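Flagellar motor switch protein FliG (PDB 3HJL) probably forms part of the rotor-mounted switch complex at the base of the flagellar basal body, which contacts the motor components that set the direction of rotation. Local coordinates at residues V52-E55 and E56-I60; P91-A94 and E95-R98; H129-T132 and I133-L137; V258-N261 and T262-A266; L289-E292 and D293-A296. All blocks are in the same frame, centred on the assembly; numbering follows the deposited sequence.

Contact 1. Residues V52-E55 and E56-I60; sequences VPEE and EIENI
The first turn of helix 54-70 is met by the two residues that lead into it: Val-52 and Pro-53 both touch Glu-56, the valine at CB and the proline at the carboxylate, and the valine goes on to Ile-57 and Ile-60. The ring of Pro-53, at the N-cap position, runs beside the extended chain of Glu-56 with both pointing the same way, and Pro-53 CG comes to 3.6 Å from Glu-56 OE2. Ile-57 N donates to Pro-53 O at 2.9 Å, approaching nearly in line with the carbonyl bond. With an alanine here the CG and CD methylenes are gone, and the Glu-56 carboxylate is likely to be freer to turn. Val-52, one residue ahead of the cap, closes a hydrophobic staple across it: Val-52 CB is 3.8 Å from Ile-57 CG1. Because CG1 of Val-52 stands opposite its own backbone N (chi1 180°), this branch reaches over the turn to Glu-56 CB at 3.5 Å and, more loosely, to Ile-60 CD1 at 4.1 Å. Farther round, the carboxylates of Glu-54 and Glu-58 keep 4.8 Å between their OE2 atoms, their planes 69° apart. Lys-86 forms a salt bridge with Glu-58 and a long, weak ion pair with Glu-54, which is likely to ease the repulsion.

Contact 2. Residues P91-A94 and E95-R98; sequences PTLA and EKFR
Thr-92 and Glu-95 exchange bonds in a capping box, a motif that starts helix 93-114 by pairing the N-cap residue with the one three places on. In one direction the hydroxyl serves the helix: Glu-95 N donates to Thr-92 OG1 at 3.2 Å. The threonine places that oxygen between its backbone N and carbonyl carbon (chi1 66°), the crowded position, which turns it in over the first turn. In the other direction Thr-92 N donates to Glu-95 OE1, also at 3.2 Å, arriving on the anti side and 33° out of the carboxylate plane. The second oxygen, Glu-95 OE2, accepts from the amide of Glu-54, so one carboxylate serves two amides. Both lie at helix starts, where the dipoles would be expected to favour its negative charge. A glutamine in its place would probably weaken the grip on these amides by removing that charge and one of the two acceptor oxygens.

Backbone bonds carry the turn onward, from Lys-96 N to Thr-92 O at 3.0 Å and from Phe-97 N to Leu-93 O at 2.8 Å.

Apolar contact is thinner and lies on the exposed side. Leu-93 and Phe-97 run side by side, pointing the same way, with Leu-93 CD2 at 4.0 Å from Phe-97 CE2.

A separate van der Waals contact sets a methylene against the carboxylate: Pro-91, just ahead of the cap, brings its CB to 3.5 Å from Glu-95 OE1.

Contact 3. Residues H129-T132 and I133-L137; sequences HPQT and IALFL
Gln-131 holds its CG anti to the backbone N (chi1 -171°) and then bends at chi2, 65°, while Leu-135, one turn later, carries CG beside its own backbone N; the two chains then pass at a slant, Leu-135 CD1 reaching Gln-131 CG at 4.1 Å. The leucine folds back over the helix backbone as well, with the same CD1 at 3.3 Å from Gln-131 O. The bend in the glutamine also turns its amide toward helix 154-166, where OE1 takes a weak hydrogen bond from Arg-163 NE.

Gln-131 and Arg-163 belong to the EHPQR motif of the FliG middle domain, with Glu-128, His-129 and Pro-130. Its 129-131 part forms the start of helix 130-137. His-129 is the N-cap: its ring swings round so that ND1 accepts from Gln-131 N at 3.1 Å, the amide lying 27° out of the ring plane. Pro-130, in the first turn, has no amide hydrogen to be satisfied, and its CD sits 3.5 Å above one face of the His-129 ring, offset toward the rim. Behind the cap, Ile-133 N reaches His-129 O at 3.2 Å and Ala-134 N reaches Pro-130 O at 3.0 Å. Ile-133 and Ala-134 pack on helix 154-166, and Phe-136 on helix 172-193.

Since ND1 of His-129 acts as an acceptor at a helix N-terminus, proton uptake there would probably cost the capping bond, which is likely to favour a ring unprotonated at ND1.

Contact 4. Residues V258-N261 and T262-A266; sequences VDKN and TLMIA
Lys-260 and Met-264 meet on the packed side of helix 260-268, where the aliphatic chain of the lysine crosses the methionine at a slant and brings Lys-260 CE to 3.8 Å from Met-264 SD. The lysine is extended throughout, and this carries its NZ to a salt bridge with Asp-293 of helix 284-296. Met-264 is buried against Phe-290, Asp-293 and Met-294 of that same helix. Ile-265 lays CG1 over Asn-261 O at 3.2 Å and meets Ala-308 of helix 302-320. A hydrophobic staple belongs to this side too, joining Val-258, which touches Ile-315, to buried Leu-263, which touches Met-282; at 4.2 Å from Val-258 CG2 to Leu-263 CD2 it is a loose contact.

The helix begins at Asp-259, its N-cap. The opposite character belongs to this exposed side, where polar atoms do the work. With CG anti to the backbone N (chi1 174°), the carboxylate of Asp-259 is brought round to Thr-262, from which its OD2 accepts two bonds. Thr-262 OG1 donates to OD2 of Asp-259 at 3.2 Å on its anti lone pair; Thr-262 N donates to the same oxygen, also at 3.2 Å, but from above the carboxylate plane, 54° out of it. Both bonds fall on OD2 and are likely to limit the turning of the carboxylate. Thr-262, partly exposed, also rests on Gln-311.

Contact 5. Residues L289-E292 and D293-A296; sequences LFLE and DMEA
Asp-293 N and Met-294 N each bond back one full turn within helix 284-296, to Leu-289 O and Phe-290 O, both at 2.9 Å, whereas the next link, Glu-295 N to Leu-291 O, is weak at 3.3 Å. The side chains sort themselves on two flanks of this turn. On one flank buried Met-294 bends at chi3 (-66°), which sets its sulfur near buried Phe-290 and its methyl near Leu-291, which is exposed. The sulfur makes a Met-aromatic contact: SD of Met-294 is 5.1 Å from the centroid of the Phe-290 ring and 60° off its normal, an oblique approach, with Phe-290 CE1 the nearest ring atom at 4.0 Å. Terminal CE of Met-294 comes to 3.3 Å from CD2 of Leu-291, a tight and somewhat doubtful approach. Leu-279 touches both Phe-290 and Leu-291, and Met-264 touches Phe-290 and Met-294, so the cluster joins helix 284-296 to helices 272-279 and 260-268.

The other flank pairs an apolar chain with a charge. Leu-289 crosses Asp-293 at a slant and sets its CD1 at 3.4 Å from Asp-293 OD1. That oxygen also stands 3.1 Å from Leu-289 O, two acceptors close to each other with no hydrogen between them. Such a pairing is likely to be unfavourable by itself, and the salt bridge from Lys-260 to OD1 probably compensates for it, tying the carboxylate's orientation to the neighbouring helix.

The five contacts run in series along an almost wholly helical chain, each belonging to one helix, four of them at its N-terminal start together with the residues leading in. Contacts 1 and 2 lie in the N-terminal domain with centres about 13 Å apart and touch directly through helices 54-70 and 93-114. Contact 3, in the middle domain, stands alone, its centre about 31 Å from that of contact 2 and 63 Å from that of contact 4. Contacts 4 and 5 form a second touching pair, centres about 11 Å apart, in the C-terminal domain. Contacts 1 and 5 are about 80 Å apart between centres. Four helix starts and one later turn are thus spread over three domains of an elongated, probable rotor protein.

Contact 1. Residues V52-E55 and E56-I60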
loop_
_atom_site.group_PDB
_atom_site.type_symbol
_atom_site.label_atom_id
_atom_site.label_comp_id
_atom_site.label_asym_id
_atom_site.label_seq_id
_atom_site.Cartn_x
_atom_site.Cartn_y
_atom_site.Cartn_z
ATOM N N VAL A 52 -29.089 -5.795 -17.197
ATOM C CA VAL A 52 -28.240 -4.944 -18.030
ATOM C C VAL A 52 -27.225 -4.190 -17.166
ATOM O O VAL A 52 -27.610 -3.644 -16.133
ATOM C CB VAL A 52 -29.085 -3.895 -18.775
ATOM C CG1 VAL A 52 -28.195 -3.011 -19.638
ATOM C CG2 VAL A 52 -30.168 -4.572 -19.619
ATOM N N PRO A 53 -25.928 -4.172 -17.572
ATOM C CA PRO A 53 -24.908 -3.388 -16.864
ATOM C C PRO A 53 -25.314 -1.935 -16.618
ATOM O O PRO A 53 -26.022 -1.348 -17.432
ATOM C CB PRO A 53 -23.708 -3.452 -17.806
ATOM C CG PRO A 53 -23.858 -4.751 -18.498
ATOM C CD PRO A 53 -25.325 -4.969 -18.662
ATOM N N GLU A 54 -24.873 -1.380 -15.491
ATOM C CA GLU A 54 -25.275 -0.033 -15.065
ATOM C C GLU A 54 -24.988 1.062 -16.095
ATOM O O GLU A 54 -25.835 1.922 -16.319
ATOM C CB GLU A 54 -24.605 0.326 -13.740
ATOM C CG GLU A 54 -25.116 1.615 -13.126
ATOM C CD GLU A 54 -24.627 1.818 -11.715
ATOM O OE1 GLU A 54 -23.542 1.294 -11.374
ATOM O OE2 GLU A 54 -25.328 2.515 -10.952
ATOM N N GLU A 55 -23.796 1.020 -16.696
ATOM C CA GLU A 55 -23.385 1.968 -17.747
ATOM C C GLU A 55 -24.321 1.915 -18.960
ATOM O O GLU A 55 -24.625 2.948 -19.561
ATOM C CB GLU A 55 -21.937 1.682 -18.193
ATOM C CG GLU A 55 -21.320 2.756 -19.115
ATOM C CD GLU A 55 -19.860 2.481 -19.474
ATOM O OE1 GLU A 55 -19.512 1.309 -19.744
ATOM O OE2 GLU A 55 -19.063 3.446 -19.517
ATOM N N GLU A 56 -24.763 0.708 -19.314
ATOM C CA GLU A 56 -25.715 0.516 -20.407
ATOM C C GLU A 56 -27.158 0.912 -20.027
ATOM O O GLU A 56 -27.928 1.307 -20.902
ATOM C CB GLU A 56 -25.644 -0.922 -20.938
ATOM C CG GLU A 56 -24.265 -1.265 -21.536
ATOM C CD GLU A 56 -24.101 -2.741 -21.905
ATOM O OE1 GLU A 56 -25.058 -3.336 -22.454
ATOM O OE2 GLU A 56 -22.996 -3.294 -21.674
ATOM N N ILE A 57 -27.528 0.803 -18.745
ATOM C CA ILE A 57 -28.853 1.272 -18.287
ATOM C C ILE A 57 -28.936 2.801 -18.353
ATOM O O ILE A 57 -30.001 3.348 -18.649
ATOM C CB ILE A 57 -29.189 0.827 -16.849
ATOM C CG1 ILE A 57 -29.396 -0.685 -16.776
ATOM C CG2 ILE A 57 -30.455 1.495 -16.372
ATOM C CD1 ILE A 57 -29.719 -1.191 -15.376
ATOM N N GLU A 58 -27.818 3.483 -18.075
ATOM C CA GLU A 58 -27.745 4.946 -18.224
ATOM C C GLU A 58 -27.941 5.403 -19.680
ATOM O O GLU A 58 -28.628 6.390 -19.931
ATOM C CB GLU A 58 -26.412 5.484 -17.704
ATOM C CG GLU A 58 -26.265 5.419 -16.195
ATOM C CD GLU A 58 -24.891 5.862 -15.716
ATOM O OE1 GLU A 58 -24.181 6.569 -16.473
ATOM O OE2 GLU A 58 -24.523 5.507 -14.574
ATOM N N ASN A 59 -27.310 4.699 -20.619
ATOM C CA ASN A 59 -27.446 4.997 -22.046
ATOM C C ASN A 59 -28.871 4.721 -22.542
ATOM O O ASN A 59 -29.403 5.489 -23.334
ATOM C CB ASN A 59 -26.434 4.188 -22.869
ATOM C CG ASN A 59 -24.984 4.587 -22.594
ATOM O OD1 ASN A 59 -24.684 5.745 -22.293
ATOM N ND2 ASN A 59 -24.079 3.626 -22.722
ATOM N N ILE A 60 -29.472 3.625 -22.073
ATOM C CA ILE A 60 -30.901 3.322 -22.328
ATOM C C ILE A 60 -31.819 4.413 -21.752
ATOM O O ILE A 60 -32.771 4.834 -22.407
ATOM C CB ILE A 60 -31.325 1.968 -21.684
ATOM C CG1 ILE A 60 -30.700 0.786 -22.430
ATOM C CG2 ILE A 60 -32.850 1.807 -21.690
ATOM C CD1 ILE A 60 -30.801 -0.537 -21.676
#

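Contact 2. Residues P91-A94 and E95-R98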
loop_
_atom_site.group_PDB
_atom_site.type_symbol
_atom_site.label_atom_id
_atom_site.label_comp_id
_atom_site.label_asym_id
_atom_site.label_seq_id
_atom_site.Cartn_x
_atom_site.Cartn_y
_atom_site.Cartn_z
ATOM N N PRO A 91 -30.022 -5.755 -11.983
ATOM C CA PRO A 91 -28.577 -5.786 -12.148
ATOM C C PRO A 91 -28.077 -7.165 -12.587
ATOM O O PRO A 91 -28.781 -8.159 -12.419
ATOM C CB PRO A 91 -28.069 -5.448 -10.749
ATOM C CG PRO A 91 -29.085 -6.007 -9.844
ATOM C CD PRO A 91 -30.402 -5.936 -10.566
ATOM N N THR A 92 -26.864 -7.206 -13.132
ATOM C CA THR A 92 -26.269 -8.443 -13.653
ATOM C C THR A 92 -25.664 -9.273 -12.512
ATOM O O THR A 92 -25.429 -8.751 -11.418
ATOM C CB THR A 92 -25.148 -8.128 -14.678
ATOM O OG1 THR A 92 -24.066 -7.475 -14.012
ATOM C CG2 THR A 92 -25.650 -7.228 -15.782
ATOM N N LEU A 93 -25.429 -10.562 -12.773
ATOM C CA LEU A 93 -24.765 -11.460 -11.802
ATOM C C LEU A 93 -23.385 -10.951 -11.430
ATOM O O LEU A 93 -22.977 -11.080 -10.285
ATOM C CB LEU A 93 -24.624 -12.907 -12.344
ATOM C CG LEU A 93 -25.794 -13.880 -12.179
ATOM C CD1 LEU A 93 -25.501 -15.201 -12.902
ATOM C CD2 LEU A 93 -26.068 -14.138 -10.714
ATOM N N ALA A 94 -22.661 -10.418 -12.418
ATOM C CA ALA A 94 -21.342 -9.815 -12.200
ATOM C C ALA A 94 -21.408 -8.693 -11.164
ATOM O O ALA A 94 -20.588 -8.645 -10.251
ATOM C CB ALA A 94 -20.803 -9.279 -13.497
ATOM N N GLU A 95 -22.391 -7.804 -11.312
ATOM C CA GLU A 95 -22.603 -6.704 -10.352
ATOM C C GLU A 95 -22.986 -7.209 -8.967
ATOM O O GLU A 95 -22.516 -6.670 -7.968
ATOM C CB GLU A 95 -23.645 -5.716 -10.883
ATOM C CG GLU A 95 -23.108 -4.920 -12.070
ATOM C CD GLU A 95 -24.143 -4.055 -12.768
ATOM O OE1 GLU A 95 -25.350 -4.372 -12.720
ATOM O OE2 GLU A 95 -23.726 -3.068 -13.406
ATOM N N LYS A 96 -23.811 -8.259 -8.910
ATOM C CA LYS A 96 -24.154 -8.914 -7.638
ATOM C C LYS A 96 -22.915 -9.525 -6.982
ATOM O O LYS A 96 -22.749 -9.437 -5.777
ATOM C CB LYS A 96 -25.214 -9.993 -7.839
ATOM C CG LYS A 96 -26.596 -9.471 -8.283
ATOM C CD LYS A 96 -27.461 -10.617 -8.832
ATOM C CE LYS A 96 -28.939 -10.257 -8.872
ATOM N NZ LYS A 96 -29.751 -11.347 -9.519
ATOM N N PHE A 97 -22.049 -10.136 -7.782
ATOM C CA PHE A 97 -20.794 -10.715 -7.281
ATOM C C PHE A 97 -19.846 -9.625 -6.758
ATOM O O PHE A 97 -19.211 -9.804 -5.726
ATOM C CB PHE A 97 -20.093 -11.512 -8.387
ATOM C CG PHE A 97 -20.746 -12.853 -8.728
ATOM C CD1 PHE A 97 -20.004 -13.810 -9.403
ATOM C CD2 PHE A 97 -22.053 -13.189 -8.331
ATOM C CE1 PHE A 97 -20.560 -15.052 -9.732
ATOM C CE2 PHE A 97 -22.604 -14.429 -8.656
ATOM C CZ PHE A 97 -21.853 -15.362 -9.344
ATOM N N ARG A 98 -19.747 -8.511 -7.482
ATOM C CA ARG A 98 -18.921 -7.371 -7.061
ATOM C C ARG A 98 -19.323 -6.872 -5.679
ATOM O O ARG A 98 -18.476 -6.720 -4.810
ATOM C CB ARG A 98 -19.012 -6.236 -8.082
ATOM C CG ARG A 98 -18.304 -4.949 -7.667
ATOM C CD ARG A 98 -18.295 -3.911 -8.772
ATOM N NE ARG A 98 -17.472 -4.322 -9.917
ATOM C CZ ARG A 98 -17.922 -4.753 -11.101
ATOM N NH1 ARG A 98 -19.223 -4.759 -11.422
ATOM N NH2 ARG A 98 -17.034 -5.128 -12.020
#

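Contact 3. Residues H129-T132 and I133-L137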
loop_
_atom_site.group_PDB
_atom_site.type_symbol
_atom_site.label_atom_id
_atom_site.label_comp_id
_atom_site.label_asym_id
_atom_site.label_seq_id
_atom_site.Cartn_x
_atom_site.Cartn_y
_atom_site.Cartn_z
ATOM N N HIS A 129 -12.658 12.091 16.268
ATOM C CA HIS A 129 -13.926 12.785 16.451
ATOM C C HIS A 129 -14.978 11.759 16.921
ATOM O O HIS A 129 -14.988 10.650 16.412
ATOM C CB HIS A 129 -14.373 13.432 15.141
ATOM C CG HIS A 129 -15.571 14.315 15.286
ATOM N ND1 HIS A 129 -16.858 13.831 15.248
ATOM C CD2 HIS A 129 -15.679 15.652 15.467
ATOM C CE1 HIS A 129 -17.708 14.827 15.426
ATOM N NE2 HIS A 129 -17.019 15.946 15.534
ATOM N N PRO A 130 -15.835 12.113 17.917
ATOM C CA PRO A 130 -16.829 11.147 18.441
ATOM C C PRO A 130 -17.724 10.467 17.388
ATOM O O PRO A 130 -18.091 9.301 17.562
ATOM C CB PRO A 130 -17.671 11.997 19.391
ATOM C CG PRO A 130 -16.766 13.075 19.834
ATOM C CD PRO A 130 -15.893 13.391 18.656
ATOM N N GLN A 131 -18.111 11.211 16.351
ATOM C CA GLN A 131 -18.867 10.663 15.209
ATOM C C GLN A 131 -18.096 9.577 14.448
ATOM O O GLN A 131 -18.694 8.624 13.957
ATOM C CB GLN A 131 -19.279 11.787 14.245
ATOM C CG GLN A 131 -20.271 11.363 13.127
ATOM C CD GLN A 131 -21.628 10.936 13.659
ATOM O OE1 GLN A 131 -22.005 11.305 14.763
ATOM N NE2 GLN A 131 -22.375 10.168 12.863
ATOM N N THR A 132 -16.780 9.750 14.332
ATOM C CA THR A 132 -15.891 8.751 13.715
ATOM C C THR A 132 -15.815 7.469 14.556
ATOM O O THR A 132 -15.811 6.358 14.005
ATOM C CB THR A 132 -14.459 9.325 13.544
ATOM O OG1 THR A 132 -14.540 10.602 12.898
ATOM C CG2 THR A 132 -13.573 8.400 12.729
ATOM N N ILE A 133 -15.755 7.631 15.883
ATOM C CA ILE A 133 -15.709 6.485 16.805
ATOM C C ILE A 133 -17.042 5.718 16.731
ATOM O O ILE A 133 -17.050 4.488 16.658
ATOM C CB ILE A 133 -15.447 6.908 18.279
ATOM C CG1 ILE A 133 -14.165 7.758 18.406
ATOM C CG2 ILE A 133 -15.324 5.664 19.166
ATOM C CD1 ILE A 133 -13.845 8.209 19.826
ATOM N N ALA A 134 -18.150 6.465 16.689
ATOM C CA ALA A 134 -19.502 5.899 16.596
ATOM C C ALA A 134 -19.699 5.125 15.300
ATOM O O ALA A 134 -20.219 4.017 15.317
ATOM C CB ALA A 134 -20.538 7.000 16.695
ATOM N N LEU A 135 -19.302 5.729 14.182
ATOM C CA LEU A 135 -19.377 5.076 12.867
ATOM C C LEU A 135 -18.570 3.776 12.822
ATOM O O LEU A 135 -19.001 2.800 12.202
ATOM C CB LEU A 135 -18.909 6.031 11.748
ATOM C CG LEU A 135 -19.902 7.113 11.318
ATOM C CD1 LEU A 135 -19.191 8.323 10.674
ATOM C CD2 LEU A 135 -20.930 6.506 10.371
ATOM N N PHE A 136 -17.395 3.784 13.449
ATOM C CA PHE A 136 -16.516 2.594 13.533
ATOM C C PHE A 136 -17.124 1.504 14.431
ATOM O O PHE A 136 -17.203 0.338 14.034
ATOM C CB PHE A 136 -15.137 3.003 14.074
ATOM C CG PHE A 136 -14.102 1.897 14.048
ATOM C CD1 PHE A 136 -13.433 1.590 12.880
ATOM C CD2 PHE A 136 -13.756 1.218 15.209
ATOM C CE1 PHE A 136 -12.467 0.597 12.853
ATOM C CE2 PHE A 136 -12.789 0.210 15.189
ATOM C CZ PHE A 136 -12.141 -0.091 14.014
ATOM N N LEU A 137 -17.541 1.889 15.638
ATOM C CA LEU A 137 -18.152 0.951 16.576
ATOM C C LEU A 137 -19.484 0.386 16.088
ATOM O O LEU A 137 -19.794 -0.757 16.397
ATOM C CB LEU A 137 -18.321 1.567 17.979
ATOM C CG LEU A 137 -17.055 1.860 18.805
ATOM C CD1 LEU A 137 -17.438 2.232 20.224
ATOM C CD2 LEU A 137 -16.102 0.694 18.829
#

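Contact 4. Residues V258-N261 and T262-A266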
loop_
_atom_site.group_PDB
_atom_site.type_symbol
_atom_site.label_atom_id
_atom_site.label_comp_id
_atom_site.label_asym_id
_atom_site.label_seq_id
_atom_site.Cartn_x
_atom_site.Cartn_y
_atom_site.Cartn_z
ATOM N N VAL A 258 45.062 0.667 -6.401
ATOM C CA VAL A 258 44.232 1.860 -6.123
ATOM C C VAL A 258 44.868 3.183 -6.571
ATOM O O VAL A 258 46.083 3.364 -6.504
ATOM C CB VAL A 258 43.795 2.011 -4.608
ATOM C CG1 VAL A 258 42.840 0.923 -4.212
ATOM C CG2 VAL A 258 44.997 2.059 -3.666
ATOM N N ASP A 259 44.013 4.085 -7.044
ATOM C CA ASP A 259 44.395 5.447 -7.396
ATOM C C ASP A 259 44.722 6.211 -6.104
ATOM O O ASP A 259 44.075 5.993 -5.065
ATOM C CB ASP A 259 43.225 6.115 -8.134
ATOM C CG ASP A 259 43.461 7.579 -8.414
ATOM O OD1 ASP A 259 44.544 7.931 -8.933
ATOM O OD2 ASP A 259 42.540 8.379 -8.146
ATOM N N LYS A 260 45.736 7.076 -6.171
ATOM C CA LYS A 260 46.183 7.885 -5.028
ATOM C C LYS A 260 45.094 8.838 -4.528
ATOM O O LYS A 260 44.866 8.939 -3.318
ATOM C CB LYS A 260 47.445 8.699 -5.399
ATOM C CG LYS A 260 47.935 9.649 -4.285
ATOM C CD LYS A 260 49.177 10.432 -4.662
ATOM C CE LYS A 260 49.448 11.494 -3.599
ATOM N NZ LYS A 260 50.818 12.046 -3.659
ATOM N N ASN A 261 44.460 9.556 -5.455
ATOM C CA ASN A 261 43.413 10.521 -5.108
ATOM C C ASN A 261 42.213 9.827 -4.456
ATOM O O ASN A 261 41.673 10.323 -3.465
ATOM C CB ASN A 261 42.956 11.335 -6.340
ATOM C CG ASN A 261 44.083 12.174 -6.961
ATOM O OD1 ASN A 261 44.993 12.640 -6.268
ATOM N ND2 ASN A 261 44.012 12.374 -8.276
ATOM N N THR A 262 41.810 8.679 -5.004
ATOM C CA THR A 262 40.718 7.879 -4.422
ATOM C C THR A 262 41.051 7.438 -2.998
ATOM O O THR A 262 40.224 7.582 -2.096
ATOM C CB THR A 262 40.413 6.623 -5.272
ATOM O OG1 THR A 262 40.098 7.017 -6.614
ATOM C CG2 THR A 262 39.241 5.835 -4.684
ATOM N N LEU A 263 42.272 6.934 -2.798
ATOM C CA LEU A 263 42.720 6.497 -1.464
ATOM C C LEU A 263 42.825 7.667 -0.472
ATOM O O LEU A 263 42.471 7.522 0.686
ATOM C CB LEU A 263 44.071 5.769 -1.556
ATOM C CG LEU A 263 44.554 5.082 -0.271
ATOM C CD1 LEU A 263 43.591 3.971 0.120
ATOM C CD2 LEU A 263 45.972 4.545 -0.408
ATOM N N MET A 264 43.373 8.793 -0.918
ATOM C CA MET A 264 43.459 9.996 -0.084
ATOM C C MET A 264 42.096 10.424 0.430
ATOM O O MET A 264 41.925 10.651 1.629
ATOM C CB MET A 264 44.061 11.170 -0.868
ATOM C CG MET A 264 45.578 11.195 -0.889
ATOM S SD MET A 264 46.333 12.602 -1.721
ATOM C CE MET A 264 45.151 13.897 -1.429
ATOM N N ILE A 265 41.145 10.547 -0.500
ATOM C CA ILE A 265 39.773 10.970 -0.201
ATOM C C ILE A 265 39.080 9.989 0.747
ATOM O O ILE A 265 38.439 10.407 1.715
ATOM C CB ILE A 265 38.934 11.121 -1.504
ATOM C CG1 ILE A 265 39.435 12.310 -2.343
ATOM C CG2 ILE A 265 37.447 11.329 -1.176
ATOM C CD1 ILE A 265 39.033 13.671 -1.783
ATOM N N ALA A 266 39.224 8.691 0.459
ATOM C CA ALA A 266 38.701 7.612 1.314
ATOM C C ALA A 266 39.220 7.690 2.739
ATOM O O ALA A 266 38.475 7.423 3.690
ATOM C CB ALA A 266 39.055 6.254 0.727
#

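Contact 5. Residues L289-E292 and D293-A296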
loop_
_atom_site.group_PDB
_atom_site.type_symbol
_atom_site.label_atom_id
_atom_site.label_comp_id
_atom_site.label_asym_id
_atom_site.label_seq_id
_atom_site.Cartn_x
_atom_site.Cartn_y
_atom_site.Cartn_z
ATOM N N LEU A 289 54.512 12.800 1.234
ATOM C CA LEU A 289 53.792 13.552 0.192
ATOM C C LEU A 289 52.267 13.285 0.204
ATOM O O LEU A 289 51.476 14.172 -0.127
ATOM C CB LEU A 289 54.389 13.246 -1.201
ATOM C CG LEU A 289 53.776 13.918 -2.444
ATOM C CD1 LEU A 289 53.771 15.438 -2.323
ATOM C CD2 LEU A 289 54.523 13.502 -3.699
ATOM N N PHE A 290 51.870 12.068 0.579
ATOM C CA PHE A 290 50.450 11.670 0.638
ATOM C C PHE A 290 49.695 12.455 1.716
ATOM O O PHE A 290 48.592 12.965 1.472
ATOM C CB PHE A 290 50.362 10.167 0.928
ATOM C CG PHE A 290 48.989 9.577 0.768
ATOM C CD1 PHE A 290 48.129 9.467 1.860
ATOM C CD2 PHE A 290 48.611 8.996 -0.439
ATOM C CE1 PHE A 290 46.894 8.860 1.732
ATOM C CE2 PHE A 290 47.382 8.376 -0.569
ATOM C CZ PHE A 290 46.520 8.315 0.518
ATOM N N LEU A 291 50.285 12.514 2.909
ATOM C CA LEU A 291 49.734 13.284 4.026
ATOM C C LEU A 291 49.651 14.773 3.705
ATOM O O LEU A 291 48.680 15.437 4.084
ATOM C CB LEU A 291 50.585 13.091 5.285
ATOM C CG LEU A 291 50.558 11.708 5.930
ATOM C CD1 LEU A 291 51.613 11.610 7.019
ATOM C CD2 LEU A 291 49.171 11.416 6.496
ATOM N N GLU A 292 50.679 15.291 3.033
ATOM C CA GLU A 292 50.718 16.698 2.625
ATOM C C GLU A 292 49.641 17.019 1.591
ATOM O O GLU A 292 48.936 18.028 1.714
ATOM C CB GLU A 292 52.100 17.065 2.090
ATOM C CG GLU A 292 53.163 17.149 3.181
ATOM C CD GLU A 292 54.580 17.271 2.638
ATOM O OE1 GLU A 292 54.755 17.440 1.409
ATOM O OE2 GLU A 292 55.526 17.200 3.450
ATOM N N ASP A 293 49.504 16.154 0.588
ATOM C CA ASP A 293 48.444 16.300 -0.410
ATOM C C ASP A 293 47.038 16.085 0.183
ATOM O O ASP A 293 46.075 16.639 -0.348
ATOM C CB ASP A 293 48.661 15.352 -1.599
ATOM C CG ASP A 293 49.871 15.727 -2.443
ATOM O OD1 ASP A 293 50.513 14.796 -2.972
ATOM O OD2 ASP A 293 50.185 16.936 -2.583
ATOM N N MET A 294 46.916 15.268 1.242
ATOM C CA MET A 294 45.624 15.081 1.947
ATOM C C MET A 294 45.095 16.386 2.554
ATOM O O MET A 294 43.893 16.642 2.499
ATOM C CB MET A 294 45.693 13.990 3.043
ATOM C CG MET A 294 45.353 12.565 2.570
ATOM S SD MET A 294 44.767 11.469 3.900
ATOM C CE MET A 294 46.238 11.365 4.900
ATOM N N GLU A 295 45.979 17.185 3.155
ATOM C CA GLU A 295 45.597 18.522 3.651
ATOM C C GLU A 295 45.301 19.481 2.480
ATOM O O GLU A 295 44.431 20.350 2.585
ATOM C CB GLU A 295 46.691 19.106 4.555
ATOM C CG GLU A 295 46.293 20.424 5.259
ATOM C CD GLU A 295 47.338 20.923 6.256
ATOM O OE1 GLU A 295 47.961 20.089 6.947
ATOM O OE2 GLU A 295 47.512 22.157 6.373
ATOM N N ALA A 296 46.023 19.298 1.369
ATOM C CA ALA A 296 45.849 20.093 0.143
ATOM C C ALA A 296 44.450 20.027 -0.491
ATOM O O ALA A 296 44.072 20.933 -1.235
ATOM C CB ALA A 296 46.886 19.670 -0.889
#